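Local coordinates for protein S-adenosylmethionine-dependent methyltransferase (Clostridium acetobutylicum, PDB 1Y8C) that probably transfers a methyl group from S-adenosylmethionine to an acceptor, as its family does, at residues D40-A45 / D103-C108; Y114-D119 / E197-A202; D120-F125 / E209-H214; G136-D141 / Y240-G245. All blocks are in the same frame, centred on the assembly; numbering follows the deposited sequence.

How the contacts relate
The four contacts follow the seven-stranded sheet of a class I methyltransferase outward to what packs on it. Contact 1 pairs strands 40-44 and 104-107; contact 4 pairs 136-143 with 237-244, its centre about 10 Å from that of contact 1, and the I105 O to I139 N bond, 2.8 Å, helps join the two pairs into one sheet. Helix 118-129 serves contacts 2 and 3: its N-terminal end meets the antiparallel sheet through strand 191-201, and its next turns meet helix 205-214. Contact 1 closes first along the chain; contacts 2, 3 and 4 interleave, tying the inserted antiparallel sheet and the C-terminal elements back to the Rossmann-like core.

Contact 1 of 4, residues D40-A45 / D103-C108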
loop_
_atom_site.group_PDB
_atom_site.type_symbol
_atom_site.label_atom_id
_atom_site.label_comp_id
_atom_site.label_asym_id
_atom_site.label_seq_id
_atom_site.Cartn_x
_atom_site.Cartn_y
_atom_site.Cartn_z
ATOM N N ASP A 40 3.591 -1.695 19.281
ATOM C CA ASP A 40 2.972 -0.660 18.463
ATOM C C ASP A 40 3.073 -0.832 16.953
ATOM O O ASP A 40 4.157 -0.999 16.383
ATOM C CB ASP A 40 3.523 0.695 18.896
ATOM C CG ASP A 40 3.211 0.993 20.343
ATOM O OD1 ASP A 40 2.016 1.222 20.661
ATOM O OD2 ASP A 40 4.149 0.974 21.176
ATOM N N TYR A 41 1.904 -0.764 16.322
ATOM C CA TYR A 41 1.751 -0.931 14.882
ATOM C C TYR A 41 1.068 0.241 14.165
ATOM O O TYR A 41 -0.019 0.677 14.545
ATOM C CB TYR A 41 0.959 -2.221 14.602
ATOM C CG TYR A 41 0.484 -2.350 13.167
ATOM C CD1 TYR A 41 1.395 -2.300 12.100
ATOM C CD2 TYR A 41 -0.873 -2.525 12.869
ATOM C CE1 TYR A 41 0.972 -2.423 10.779
ATOM C CE2 TYR A 41 -1.309 -2.648 11.548
ATOM C CZ TYR A 41 -0.374 -2.597 10.508
ATOM O OH TYR A 41 -0.785 -2.714 9.200
ATOM N N LEU A 42 1.715 0.717 13.108
ATOM C CA LEU A 42 1.207 1.809 12.289
ATOM C C LEU A 42 1.090 1.381 10.827
ATOM O O LEU A 42 2.067 0.941 10.193
ATOM C CB LEU A 42 2.145 3.017 12.358
ATOM C CG LEU A 42 1.871 4.139 11.341
ATOM C CD1 LEU A 42 0.655 4.939 11.786
ATOM C CD2 LEU A 42 3.081 5.047 11.218
ATOM N N ASP A 43 -0.106 1.523 10.284
ATOM C CA ASP A 43 -0.319 1.188 8.892
ATOM C C ASP A 43 -0.649 2.476 8.137
ATOM O O ASP A 43 -1.684 3.095 8.377
ATOM C CB ASP A 43 -1.455 0.180 8.771
ATOM C CG ASP A 43 -1.723 -0.207 7.345
ATOM O OD1 ASP A 43 -0.767 -0.140 6.533
ATOM O OD2 ASP A 43 -2.878 -0.582 7.036
ATOM N N LEU A 44 0.253 2.885 7.249
ATOM C CA LEU A 44 0.080 4.096 6.442
ATOM C C LEU A 44 -0.679 3.739 5.181
ATOM O O LEU A 44 -0.366 2.741 4.540
ATOM C CB LEU A 44 1.432 4.656 6.016
ATOM C CG LEU A 44 2.407 5.067 7.099
ATOM C CD1 LEU A 44 3.797 5.224 6.495
ATOM C CD2 LEU A 44 1.927 6.350 7.743
ATOM N N ALA A 45 -1.646 4.561 4.801
ATOM C CA ALA A 45 -2.426 4.280 3.601
ATOM C C ALA A 45 -3.208 3.002 3.863
ATOM O O ALA A 45 -3.221 2.082 3.041
ATOM C CB ALA A 45 -1.499 4.089 2.405
ATOM N N ASP A 103 6.848 -0.294 16.286
ATOM C CA ASP A 103 7.681 -1.475 16.118
ATOM C C ASP A 103 7.587 -1.921 14.677
ATOM O O ASP A 103 8.565 -2.378 14.089
ATOM C CB ASP A 103 7.183 -2.590 17.028
ATOM C CG ASP A 103 7.328 -2.241 18.488
ATOM O OD1 ASP A 103 8.490 -2.147 18.938
ATOM O OD2 ASP A 103 6.298 -2.048 19.177
ATOM N N LEU A 104 6.390 -1.783 14.123
ATOM C CA LEU A 104 6.129 -2.160 12.754
ATOM C C LEU A 104 5.347 -1.080 12.020
ATOM O O LEU A 104 4.315 -0.609 12.508
ATOM C CB LEU A 104 5.332 -3.467 12.705
ATOM C CG LEU A 104 4.735 -3.793 11.321
ATOM C CD1 LEU A 104 5.871 -3.969 10.343
ATOM C CD2 LEU A 104 3.870 -5.054 11.375
ATOM N N ILE A 105 5.841 -0.689 10.853
ATOM C CA ILE A 105 5.154 0.298 10.033
ATOM C C ILE A 105 4.938 -0.353 8.673
ATOM O O ILE A 105 5.872 -0.931 8.100
ATOM C CB ILE A 105 5.998 1.597 9.852
ATOM C CG1 ILE A 105 6.177 2.300 11.205
ATOM C CG2 ILE A 105 5.320 2.533 8.871
ATOM C CD1 ILE A 105 7.085 3.518 11.162
ATOM N N THR A 106 3.705 -0.303 8.177
ATOM C CA THR A 106 3.411 -0.875 6.863
ATOM C C THR A 106 2.795 0.126 5.909
ATOM O O THR A 106 2.065 1.035 6.296
ATOM C CB THR A 106 2.413 -2.071 6.895
ATOM O OG1 THR A 106 1.164 -1.648 7.455
ATOM C CG2 THR A 106 2.977 -3.229 7.665
ATOM N N CYS A 107 3.098 -0.065 4.640
ATOM C CA CYS A 107 2.549 0.777 3.599
ATOM C C CYS A 107 2.547 -0.110 2.375
ATOM O O CYS A 107 3.561 -0.255 1.685
ATOM C CB CYS A 107 3.416 2.006 3.385
ATOM S SG CYS A 107 2.700 3.123 2.204
ATOM N N CYS A 108 1.392 -0.711 2.125
ATOM C CA CYS A 108 1.234 -1.651 1.025
ATOM C C CYS A 108 0.374 -1.167 -0.149
ATOM O O CYS A 108 0.049 0.023 -0.251
ATOM C CB CYS A 108 0.659 -2.950 1.599
ATOM S SG CYS A 108 1.554 -3.508 3.105
#
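Strands 40-44 and 104-107 run parallel, 14° apart and 4.7 Å between axes, with L42 straddled by L104 and T106: its N donates to L104 O and its O accepts from T106 N, and L44 N then donates to T106 O. At the start of the ladder D40 O accepts from both D103 N and L104 N, while D103 OD2 receives D40 N at 2.7 Å through its anti lone pair, in a nearly straight bond (170°). The two carboxylates stand close, D40 OD2 to D103 OD2 4.2 Å, and K133 forms salt bridges with both, which probably offsets their repulsion; R100 takes the other oxygen of D40. These are two central strands of the Rossmann-like sheet of class I methyltransferases, and 40-44 is the first of them in the chain. On the face carrying Y41, D43 and T106, the T106 hydroxyl is gripped twice. It receives Y41 OH at 2.8 Å, near the plane of the ring, and donates to D43 OD1 at 2.6 Å from above the carboxylate plane. With its CG anti to the backbone N (chi1 168°), the Y41 ring lies along the strand beside L104, its CD1 3.7 Å from L104 CG. T52 binds the second oxygen of D43, so both carboxylate oxygens have partners. On the other face I105 CG2 touches both L42 CD2 and L44 CD1, 3.9 Å from the latter.

Contact 2 of 4, residues Y114-D119 / E197-A202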
loop_
_atom_site.group_PDB
_atom_site.type_symbol
_atom_site.label_atom_id
_atom_site.label_comp_id
_atom_site.label_asym_id
_atom_site.label_seq_id
_atom_site.Cartn_x
_atom_site.Cartn_y
_atom_site.Cartn_z
ATOM N N TYR A 114 2.268 6.471 -5.516
ATOM C CA TYR A 114 1.451 7.660 -5.686
ATOM C C TYR A 114 2.221 8.927 -5.326
ATOM O O TYR A 114 1.758 10.035 -5.567
ATOM C CB TYR A 114 0.175 7.580 -4.848
ATOM C CG TYR A 114 -0.837 6.560 -5.327
ATOM C CD1 TYR A 114 -1.142 5.449 -4.556
ATOM C CD2 TYR A 114 -1.509 6.719 -6.534
ATOM C CE1 TYR A 114 -2.092 4.519 -4.964
ATOM C CE2 TYR A 114 -2.466 5.791 -6.953
ATOM C CZ TYR A 114 -2.751 4.690 -6.154
ATOM O OH TYR A 114 -3.692 3.755 -6.529
ATOM N N ILE A 115 3.390 8.775 -4.728
ATOM C CA ILE A 115 4.191 9.938 -4.406
ATOM C C ILE A 115 5.055 10.133 -5.640
ATOM O O ILE A 115 6.194 9.673 -5.698
ATOM C CB ILE A 115 5.076 9.680 -3.195
ATOM C CG1 ILE A 115 4.201 9.263 -2.009
ATOM C CG2 ILE A 115 5.891 10.936 -2.879
ATOM C CD1 ILE A 115 4.977 8.711 -0.826
ATOM N N ILE A 116 4.500 10.812 -6.636
ATOM C CA ILE A 116 5.201 11.022 -7.899
ATOM C C ILE A 116 6.355 12.004 -7.907
ATOM O O ILE A 116 7.084 12.088 -8.886
ATOM C CB ILE A 116 4.203 11.405 -9.007
ATOM C CG1 ILE A 116 3.538 12.744 -8.695
ATOM C CG2 ILE A 116 3.145 10.314 -9.124
ATOM C CD1 ILE A 116 2.569 13.192 -9.786
ATOM N N ASP A 117 6.529 12.734 -6.817
ATOM C CA ASP A 117 7.610 13.697 -6.722
ATOM C C ASP A 117 8.748 13.123 -5.875
ATOM O O ASP A 117 8.552 12.801 -4.704
ATOM C CB ASP A 117 7.089 14.975 -6.079
ATOM C CG ASP A 117 7.996 16.147 -6.323
ATOM O OD1 ASP A 117 9.213 16.005 -6.081
ATOM O OD2 ASP A 117 7.493 17.209 -6.758
ATOM N N SER A 118 9.938 13.000 -6.450
ATOM C CA SER A 118 11.068 12.447 -5.707
ATOM C C SER A 118 11.293 13.114 -4.350
ATOM O O SER A 118 11.682 12.456 -3.387
ATOM C CB SER A 118 12.346 12.563 -6.528
ATOM O OG SER A 118 12.606 13.919 -6.842
ATOM N N ASP A 119 11.061 14.420 -4.272
ATOM C CA ASP A 119 11.262 15.124 -3.016
ATOM C C ASP A 119 10.276 14.714 -1.948
ATOM O O ASP A 119 10.656 14.507 -0.794
ATOM C CB ASP A 119 11.214 16.626 -3.237
ATOM C CG ASP A 119 12.537 17.160 -3.723
ATOM O OD1 ASP A 119 13.562 16.784 -3.107
ATOM O OD2 ASP A 119 12.571 17.939 -4.706
ATOM N N GLU A 197 -9.208 7.828 -11.151
ATOM C CA GLU A 197 -8.081 8.342 -11.909
ATOM C C GLU A 197 -6.884 8.484 -10.983
ATOM O O GLU A 197 -6.856 9.353 -10.116
ATOM C CB GLU A 197 -8.446 9.687 -12.530
ATOM C CG GLU A 197 -7.302 10.353 -13.267
ATOM C CD GLU A 197 -7.741 11.571 -14.071
ATOM O OE1 GLU A 197 -6.850 12.348 -14.502
ATOM O OE2 GLU A 197 -8.969 11.749 -14.284
ATOM N N HIS A 198 -5.897 7.617 -11.160
ATOM C CA HIS A 198 -4.713 7.657 -10.316
ATOM C C HIS A 198 -3.452 7.842 -11.157
ATOM O O HIS A 198 -3.441 7.566 -12.356
ATOM C CB HIS A 198 -4.616 6.366 -9.492
ATOM C CG HIS A 198 -5.844 6.069 -8.688
ATOM N ND1 HIS A 198 -6.398 4.808 -8.613
ATOM C CD2 HIS A 198 -6.630 6.870 -7.930
ATOM C CE1 HIS A 198 -7.471 4.845 -7.845
ATOM N NE2 HIS A 198 -7.636 6.084 -7.417
ATOM N N GLU A 199 -2.391 8.305 -10.509
ATOM C CA GLU A 199 -1.123 8.534 -11.171
ATOM C C GLU A 199 -0.033 7.900 -10.321
ATOM O O GLU A 199 0.061 8.180 -9.127
ATOM C CB GLU A 199 -0.909 10.029 -11.282
ATOM C CG GLU A 199 0.002 10.481 -12.384
ATOM C CD GLU A 199 -0.237 11.948 -12.709
ATOM O OE1 GLU A 199 -0.094 12.788 -11.789
ATOM O OE2 GLU A 199 -0.569 12.257 -13.876
ATOM N N GLU A 200 0.771 7.029 -10.927
ATOM C CA GLU A 200 1.862 6.359 -10.211
ATOM C C GLU A 200 3.194 6.577 -10.940
ATOM O O GLU A 200 3.247 6.574 -12.171
ATOM C CB GLU A 200 1.584 4.844 -10.077
ATOM C CG GLU A 200 0.658 4.459 -8.907
ATOM C CD GLU A 200 0.575 2.941 -8.647
ATOM O OE1 GLU A 200 1.572 2.217 -8.896
ATOM O OE2 GLU A 200 -0.484 2.478 -8.159
ATOM N N ARG A 201 4.268 6.791 -10.188
ATOM C CA ARG A 201 5.559 6.985 -10.820
ATOM C C ARG A 201 6.311 5.675 -10.842
ATOM O O ARG A 201 6.247 4.889 -9.894
ATOM C CB ARG A 201 6.412 8.026 -10.092
ATOM C CG ARG A 201 7.385 8.688 -11.052
ATOM C CD ARG A 201 8.771 8.895 -10.492
ATOM N NE ARG A 201 8.962 10.251 -9.982
ATOM C CZ ARG A 201 10.123 10.906 -10.023
ATOM N NH1 ARG A 201 11.194 10.328 -10.556
ATOM N NH2 ARG A 201 10.224 12.137 -9.526
ATOM N N ALA A 202 7.030 5.436 -11.928
ATOM C CA ALA A 202 7.789 4.210 -12.046
ATOM C C ALA A 202 9.199 4.441 -11.531
ATOM O O ALA A 202 10.057 4.952 -12.245
ATOM C CB ALA A 202 7.812 3.753 -13.492
HETATM O O HOH W 1 13.322 13.172 -9.895
#
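Y114 against H198 and E200, and I116 against R201, carry this contact, which joins the loop leading into helix 118-129 to the last strand, 191-201, of the antiparallel sheet added to the methyltransferase core. Aromatic and apolar contacts come first. The Y114 ring turns its edge toward the face of H198 in an offset edge-to-face pair, planes at 82°, and H198 CB sits in the plane of the Y114 ring, 3.4 Å from CE2. E200 CG lies over one face of the same ring in a CH-pi contact, 4.2 Å from its centroid; N143 binds E200 OE1, OE2 lies over the ring face, and Y10 holds H198 ND1. I116 CG2 packs against R201 CB at 4.1 Å. The polar part belongs to R201, whose chain bends at chi2 and chi3 to bring NE and NH2 side-on to a single acceptor, I116 O. NE is the nearer at 2.8 Å; both nitrogens approach from the same face of the carbonyl plane, and the oxygen lies in the guanidinium plane. D117 is the N-cap of the helix, its OD1 accepting from D119 N. One water links S118 OG to R201 NH2, which donates to it over 3.3 Å.

Contact 3 of 4, residues D120-F125 / E209-H214; sequences DLKKYF and EKYLKH
Apolar contacts dominate where F125, L121 and K122 of helix 118-129 meet Y211, L212 and H214 of helix 205-214. L212 CD2 sits over the centre of the F125 ring, 3.6 Å from the centroid and only 5° off the normal, so one methyl touches the whole face about evenly. At the edge of that ring, in its plane, lies Y211 CB, 3.8 Å from F125 CE1. L121 CD2 meets Y211 CD1 at 3.6 Å, and K122 CE comes obliquely to Y211 CD2 at 3.7 Å, on the same side of the ring plane; two neighbouring residues of helix 118-129 meet the two flanks of the ring. The helices cross at -50° with their axes 8.7 Å apart, and both pack on the same face of the Rossmann-like sheet: Y124 reaches strands 40-44, 104-107 and 136-143, while L212 touches I219, Y240 and V242 of the last two strands. Toward solvent the contact becomes polar in composition, although no hydrogen bond crosses it. K122 runs fully extended over H214 and lays CD on the imidazole face, a CH-pi contact 3.9 Å from the centroid. The chi1 of H214, -179°, sets its CG anti to the backbone N and turns the ring beneath that chain. Beyond it the ammonium groups of K122 and K210 approach, NZ to NZ 4.3 Å, probably mildly unfavourable near the surface.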
loop_
_atom_site.group_PDB
_atom_site.type_symbol
_atom_site.label_atom_id
_atom_site.label_comp_id
_atom_site.label_asym_id
_atom_site.label_seq_id
_atom_site.Cartn_x
_atom_site.Cartn_y
_atom_site.Cartn_z
ATOM N N ASP A 120 9.011 14.594 -2.330
ATOM C CA ASP A 120 7.991 14.185 -1.387
ATOM C C ASP A 120 8.236 12.746 -0.941
ATOM O O ASP A 120 7.812 12.347 0.140
ATOM C CB ASP A 120 6.604 14.291 -2.012
ATOM C CG ASP A 120 6.107 15.708 -2.082
ATOM O OD1 ASP A 120 6.300 16.447 -1.095
ATOM O OD2 ASP A 120 5.511 16.089 -3.115
ATOM N N LEU A 121 8.910 11.969 -1.784
ATOM C CA LEU A 121 9.201 10.583 -1.457
ATOM C C LEU A 121 10.308 10.548 -0.413
ATOM O O LEU A 121 10.324 9.680 0.465
ATOM C CB LEU A 121 9.629 9.814 -2.711
ATOM C CG LEU A 121 9.809 8.300 -2.563
ATOM C CD1 LEU A 121 8.492 7.636 -2.185
ATOM C CD2 LEU A 121 10.324 7.754 -3.860
ATOM N N LYS A 122 11.234 11.497 -0.512
ATOM C CA LYS A 122 12.329 11.598 0.444
ATOM C C LYS A 122 11.755 11.994 1.800
ATOM O O LYS A 122 12.097 11.402 2.820
ATOM C CB LYS A 122 13.355 12.637 -0.021
ATOM C CG LYS A 122 14.348 12.096 -1.046
ATOM C CD LYS A 122 15.278 13.175 -1.595
ATOM C CE LYS A 122 16.207 12.592 -2.662
ATOM N NZ LYS A 122 16.970 13.618 -3.441
ATOM N N LYS A 123 10.875 12.994 1.798
ATOM C CA LYS A 123 10.244 13.455 3.024
ATOM C C LYS A 123 9.524 12.280 3.671
ATOM O O LYS A 123 9.580 12.079 4.889
ATOM C CB LYS A 123 9.269 14.596 2.712
ATOM C CG LYS A 123 9.976 15.860 2.243
ATOM C CD LYS A 123 9.022 16.997 1.868
ATOM C CE LYS A 123 8.266 17.581 3.071
ATOM N NZ LYS A 123 7.149 16.732 3.579
ATOM N N TYR A 124 8.864 11.499 2.830
ATOM C CA TYR A 124 8.140 10.310 3.242
ATOM C C TYR A 124 9.062 9.336 4.001
ATOM O O TYR A 124 8.805 9.010 5.148
ATOM C CB TYR A 124 7.552 9.658 1.990
ATOM C CG TYR A 124 7.040 8.254 2.151
ATOM C CD1 TYR A 124 5.895 7.986 2.891
ATOM C CD2 TYR A 124 7.669 7.196 1.495
ATOM C CE1 TYR A 124 5.381 6.690 2.964
ATOM C CE2 TYR A 124 7.172 5.909 1.558
ATOM C CZ TYR A 124 6.026 5.658 2.288
ATOM O OH TYR A 124 5.519 4.380 2.310
ATOM N N PHE A 125 10.137 8.882 3.364
ATOM C CA PHE A 125 11.057 7.959 4.015
ATOM C C PHE A 125 11.592 8.562 5.292
ATOM O O PHE A 125 11.744 7.869 6.301
ATOM C CB PHE A 125 12.225 7.596 3.090
ATOM C CG PHE A 125 11.851 6.644 1.977
ATOM C CD1 PHE A 125 12.507 6.697 0.752
ATOM C CD2 PHE A 125 10.829 5.709 2.149
ATOM C CE1 PHE A 125 12.145 5.848 -0.280
ATOM C CE2 PHE A 125 10.467 4.860 1.121
ATOM C CZ PHE A 125 11.124 4.924 -0.095
ATOM N N GLU A 209 16.558 2.601 -3.549
ATOM C CA GLU A 209 17.647 2.295 -2.646
ATOM C C GLU A 209 18.363 3.573 -2.228
ATOM O O GLU A 209 18.684 3.751 -1.050
ATOM C CB GLU A 209 18.609 1.312 -3.317
ATOM C CG GLU A 209 18.351 -0.146 -2.907
ATOM C CD GLU A 209 17.943 -1.074 -4.055
ATOM O OE1 GLU A 209 18.790 -1.352 -4.934
ATOM O OE2 GLU A 209 16.776 -1.530 -4.067
ATOM N N LYS A 210 18.591 4.473 -3.183
ATOM C CA LYS A 210 19.259 5.738 -2.886
ATOM C C LYS A 210 18.387 6.591 -1.952
ATOM O O LYS A 210 18.854 7.051 -0.914
ATOM C CB LYS A 210 19.558 6.503 -4.183
ATOM C CG LYS A 210 20.493 7.698 -3.988
ATOM C CD LYS A 210 20.875 8.393 -5.304
ATOM C CE LYS A 210 19.755 9.275 -5.857
ATOM N NZ LYS A 210 19.468 10.479 -5.005
ATOM N N TYR A 211 17.122 6.783 -2.321
ATOM C CA TYR A 211 16.193 7.567 -1.515
ATOM C C TYR A 211 16.017 6.984 -0.119
ATOM O O TYR A 211 15.768 7.714 0.836
ATOM C CB TYR A 211 14.837 7.655 -2.213
ATOM C CG TYR A 211 14.884 8.338 -3.565
ATOM C CD1 TYR A 211 13.842 8.185 -4.484
ATOM C CD2 TYR A 211 15.964 9.151 -3.921
ATOM C CE1 TYR A 211 13.879 8.824 -5.724
ATOM C CE2 TYR A 211 16.008 9.794 -5.155
ATOM C CZ TYR A 211 14.962 9.630 -6.054
ATOM O OH TYR A 211 14.994 10.298 -7.263
ATOM N N LEU A 212 16.133 5.668 0.004
ATOM C CA LEU A 212 16.002 5.037 1.306
ATOM C C LEU A 212 17.158 5.476 2.182
ATOM O O LEU A 212 16.950 5.963 3.288
ATOM C CB LEU A 212 16.018 3.516 1.182
ATOM C CG LEU A 212 14.688 2.825 0.907
ATOM C CD1 LEU A 212 14.920 1.332 0.807
ATOM C CD2 LEU A 212 13.702 3.136 2.016
ATOM N N LYS A 213 18.376 5.296 1.677
ATOM C CA LYS A 213 19.580 5.672 2.409
ATOM C C LYS A 213 19.484 7.123 2.861
ATOM O O LYS A 213 19.917 7.481 3.956
ATOM C CB LYS A 213 20.816 5.487 1.525
ATOM C CG LYS A 213 21.266 4.035 1.355
ATOM C CD LYS A 213 21.947 3.514 2.618
ATOM C CE LYS A 213 22.699 2.214 2.367
ATOM N NZ LYS A 213 23.582 1.876 3.520
ATOM N N HIS A 214 18.913 7.957 2.006
ATOM C CA HIS A 214 18.749 9.363 2.311
ATOM C C HIS A 214 17.919 9.494 3.591
ATOM O O HIS A 214 18.111 10.423 4.375
ATOM C CB HIS A 214 18.059 10.050 1.126
ATOM C CG HIS A 214 17.844 11.518 1.308
ATOM N ND1 HIS A 214 16.877 12.034 2.148
ATOM C CD2 HIS A 214 18.465 12.585 0.751
ATOM C CE1 HIS A 214 16.911 13.353 2.097
ATOM N NE2 HIS A 214 17.866 13.714 1.255
#

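Contact 4 of 4, residues G136-D141 / Y240-G245; sequences GVFIFD and YLVKLG
F140 CB starts a side chain that reaches across to Y240 on the neighbouring strand. Its CG stands between the backbone N and the carbonyl carbon (chi1 72°), which swings the ring toward the partner strand. CD2 lies over the rim of the F138 ring, 3.4 Å above its plane, and is 4.0 Å from Y240 CB. Farther out, CE2 comes to 3.5 Å from Y240 CB, which sits over the ring face in a CH-pi contact, while V242 CG1 is at the ring edge. On the far side CE1 meets Y240 CD1, and at the tip CZ touches Y240 CB and CG. The F140 and Y240 rings are nearly parallel, 8° apart, yet slid so far that they barely overlap; E209 holds Y240 OH. Strand 237-244 runs antiparallel to both its neighbours, 136-143 and 217-224, as the reversed last strand of class I methyltransferases does. F138 and V242 exchange two bonds, V242 N to F138 O at 2.9 Å, as do F140 and Y240. F138 CD2 packs on V242 CG2 on the same face. On the opposite face, L241 touches two residues of strand 136-143, CD2 against V137 CG1 at 3.4 Å and CD1 against I139 CD1 at 3.5 Å.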
loop_
_atom_site.group_PDB
_atom_site.type_symbol
_atom_site.label_atom_id
_atom_site.label_comp_id
_atom_site.label_asym_id
_atom_site.label_seq_id
_atom_site.Cartn_x
_atom_site.Cartn_y
_atom_site.Cartn_z
ATOM N N GLY A 136 12.936 -1.281 15.227
ATOM C CA GLY A 136 11.655 -1.492 14.573
ATOM C C GLY A 136 11.810 -1.790 13.085
ATOM O O GLY A 136 12.863 -1.522 12.496
ATOM N N VAL A 137 10.758 -2.332 12.469
ATOM C CA VAL A 137 10.793 -2.677 11.054
ATOM C C VAL A 137 9.767 -1.908 10.232
ATOM O O VAL A 137 8.671 -1.617 10.710
ATOM C CB VAL A 137 10.564 -4.200 10.856
ATOM C CG1 VAL A 137 10.561 -4.546 9.378
ATOM C CG2 VAL A 137 11.655 -4.982 11.560
ATOM N N PHE A 138 10.146 -1.565 8.999
ATOM C CA PHE A 138 9.267 -0.846 8.077
ATOM C C PHE A 138 9.118 -1.664 6.794
ATOM O O PHE A 138 10.102 -1.931 6.097
ATOM C CB PHE A 138 9.838 0.546 7.754
ATOM C CG PHE A 138 9.111 1.261 6.630
ATOM C CD1 PHE A 138 7.721 1.150 6.491
ATOM C CD2 PHE A 138 9.815 2.072 5.731
ATOM C CE1 PHE A 138 7.033 1.825 5.470
ATOM C CE2 PHE A 138 9.146 2.754 4.705
ATOM C CZ PHE A 138 7.741 2.633 4.576
ATOM N N ILE A 139 7.883 -2.054 6.493
ATOM C CA ILE A 139 7.582 -2.862 5.315
ATOM C C ILE A 139 6.647 -2.143 4.336
ATOM O O ILE A 139 5.575 -1.671 4.717
ATOM C CB ILE A 139 6.949 -4.215 5.751
ATOM C CG1 ILE A 139 7.932 -4.963 6.651
ATOM C CG2 ILE A 139 6.604 -5.054 4.548
ATOM C CD1 ILE A 139 7.429 -6.297 7.166
ATOM N N PHE A 140 7.059 -2.055 3.075
ATOM C CA PHE A 140 6.248 -1.400 2.054
ATOM C C PHE A 140 6.517 -2.026 0.694
ATOM O O PHE A 140 7.565 -2.635 0.484
ATOM C CB PHE A 140 6.572 0.095 1.995
ATOM C CG PHE A 140 7.920 0.407 1.393
ATOM C CD1 PHE A 140 8.035 0.774 0.058
ATOM C CD2 PHE A 140 9.076 0.355 2.167
ATOM C CE1 PHE A 140 9.280 1.088 -0.494
ATOM C CE2 PHE A 140 10.334 0.672 1.615
ATOM C CZ PHE A 140 10.434 1.038 0.287
ATOM N N ASP A 141 5.575 -1.885 -0.235
ATOM C CA ASP A 141 5.786 -2.438 -1.562
ATOM C C ASP A 141 5.545 -1.397 -2.620
ATOM O O ASP A 141 4.934 -0.363 -2.365
ATOM C CB ASP A 141 4.862 -3.627 -1.818
ATOM C CG ASP A 141 3.408 -3.223 -1.934
ATOM O OD1 ASP A 141 3.033 -2.578 -2.939
ATOM O OD2 ASP A 141 2.636 -3.554 -1.012
ATOM N N TYR A 240 9.864 -4.306 0.041
ATOM C CA TYR A 240 11.049 -3.914 0.783
ATOM C C TYR A 240 10.827 -4.065 2.285
ATOM O O TYR A 240 9.723 -3.857 2.806
ATOM C CB TYR A 240 11.414 -2.456 0.523
ATOM C CG TYR A 240 12.131 -2.182 -0.778
ATOM C CD1 TYR A 240 11.420 -1.888 -1.945
ATOM C CD2 TYR A 240 13.524 -2.176 -0.835
ATOM C CE1 TYR A 240 12.072 -1.587 -3.134
ATOM C CE2 TYR A 240 14.194 -1.878 -2.019
ATOM C CZ TYR A 240 13.457 -1.582 -3.164
ATOM O OH TYR A 240 14.127 -1.266 -4.322
ATOM N N LEU A 241 11.903 -4.418 2.973
ATOM C CA LEU A 241 11.888 -4.576 4.414
ATOM C C LEU A 241 13.091 -3.797 4.939
ATOM O O LEU A 241 14.233 -4.172 4.694
ATOM C CB LEU A 241 12.021 -6.043 4.768
ATOM C CG LEU A 241 11.249 -6.361 6.039
ATOM C CD1 LEU A 241 10.388 -7.595 5.792
ATOM C CD2 LEU A 241 12.206 -6.554 7.208
ATOM N N VAL A 242 12.830 -2.709 5.660
ATOM C CA VAL A 242 13.903 -1.875 6.180
ATOM C C VAL A 242 13.784 -1.572 7.672
ATOM O O VAL A 242 12.758 -1.855 8.303
ATOM C CB VAL A 242 13.972 -0.539 5.402
ATOM C CG1 VAL A 242 13.783 -0.800 3.915
ATOM C CG2 VAL A 242 12.920 0.429 5.922
ATOM N N LYS A 243 14.852 -0.993 8.218
ATOM C CA LYS A 243 14.914 -0.614 9.627
ATOM C C LYS A 243 15.791 0.621 9.794
ATOM O O LYS A 243 16.451 1.057 8.848
ATOM C CB LYS A 243 15.485 -1.748 10.487
ATOM C CG LYS A 243 16.897 -2.161 10.138
ATOM C CD LYS A 243 17.612 -2.776 11.334
ATOM C CE LYS A 243 16.845 -3.958 11.942
ATOM N NZ LYS A 243 15.863 -3.579 13.018
ATOM N N LEU A 244 15.792 1.180 11.003
ATOM C CA LEU A 244 16.582 2.368 11.298
ATOM C C LEU A 244 18.053 2.062 11.220
ATOM O O LEU A 244 18.542 1.189 11.934
ATOM C CB LEU A 244 16.269 2.876 12.692
ATOM C CG LEU A 244 15.646 4.254 12.774
ATOM C CD1 LEU A 244 14.483 4.377 11.814
ATOM C CD2 LEU A 244 15.198 4.462 14.202
ATOM N N GLY A 245 18.759 2.792 10.363
ATOM C CA GLY A 245 20.183 2.570 10.209
ATOM C C GLY A 245 21.038 3.655 10.834
ATOM O O GLY A 245 21.694 3.436 11.857
#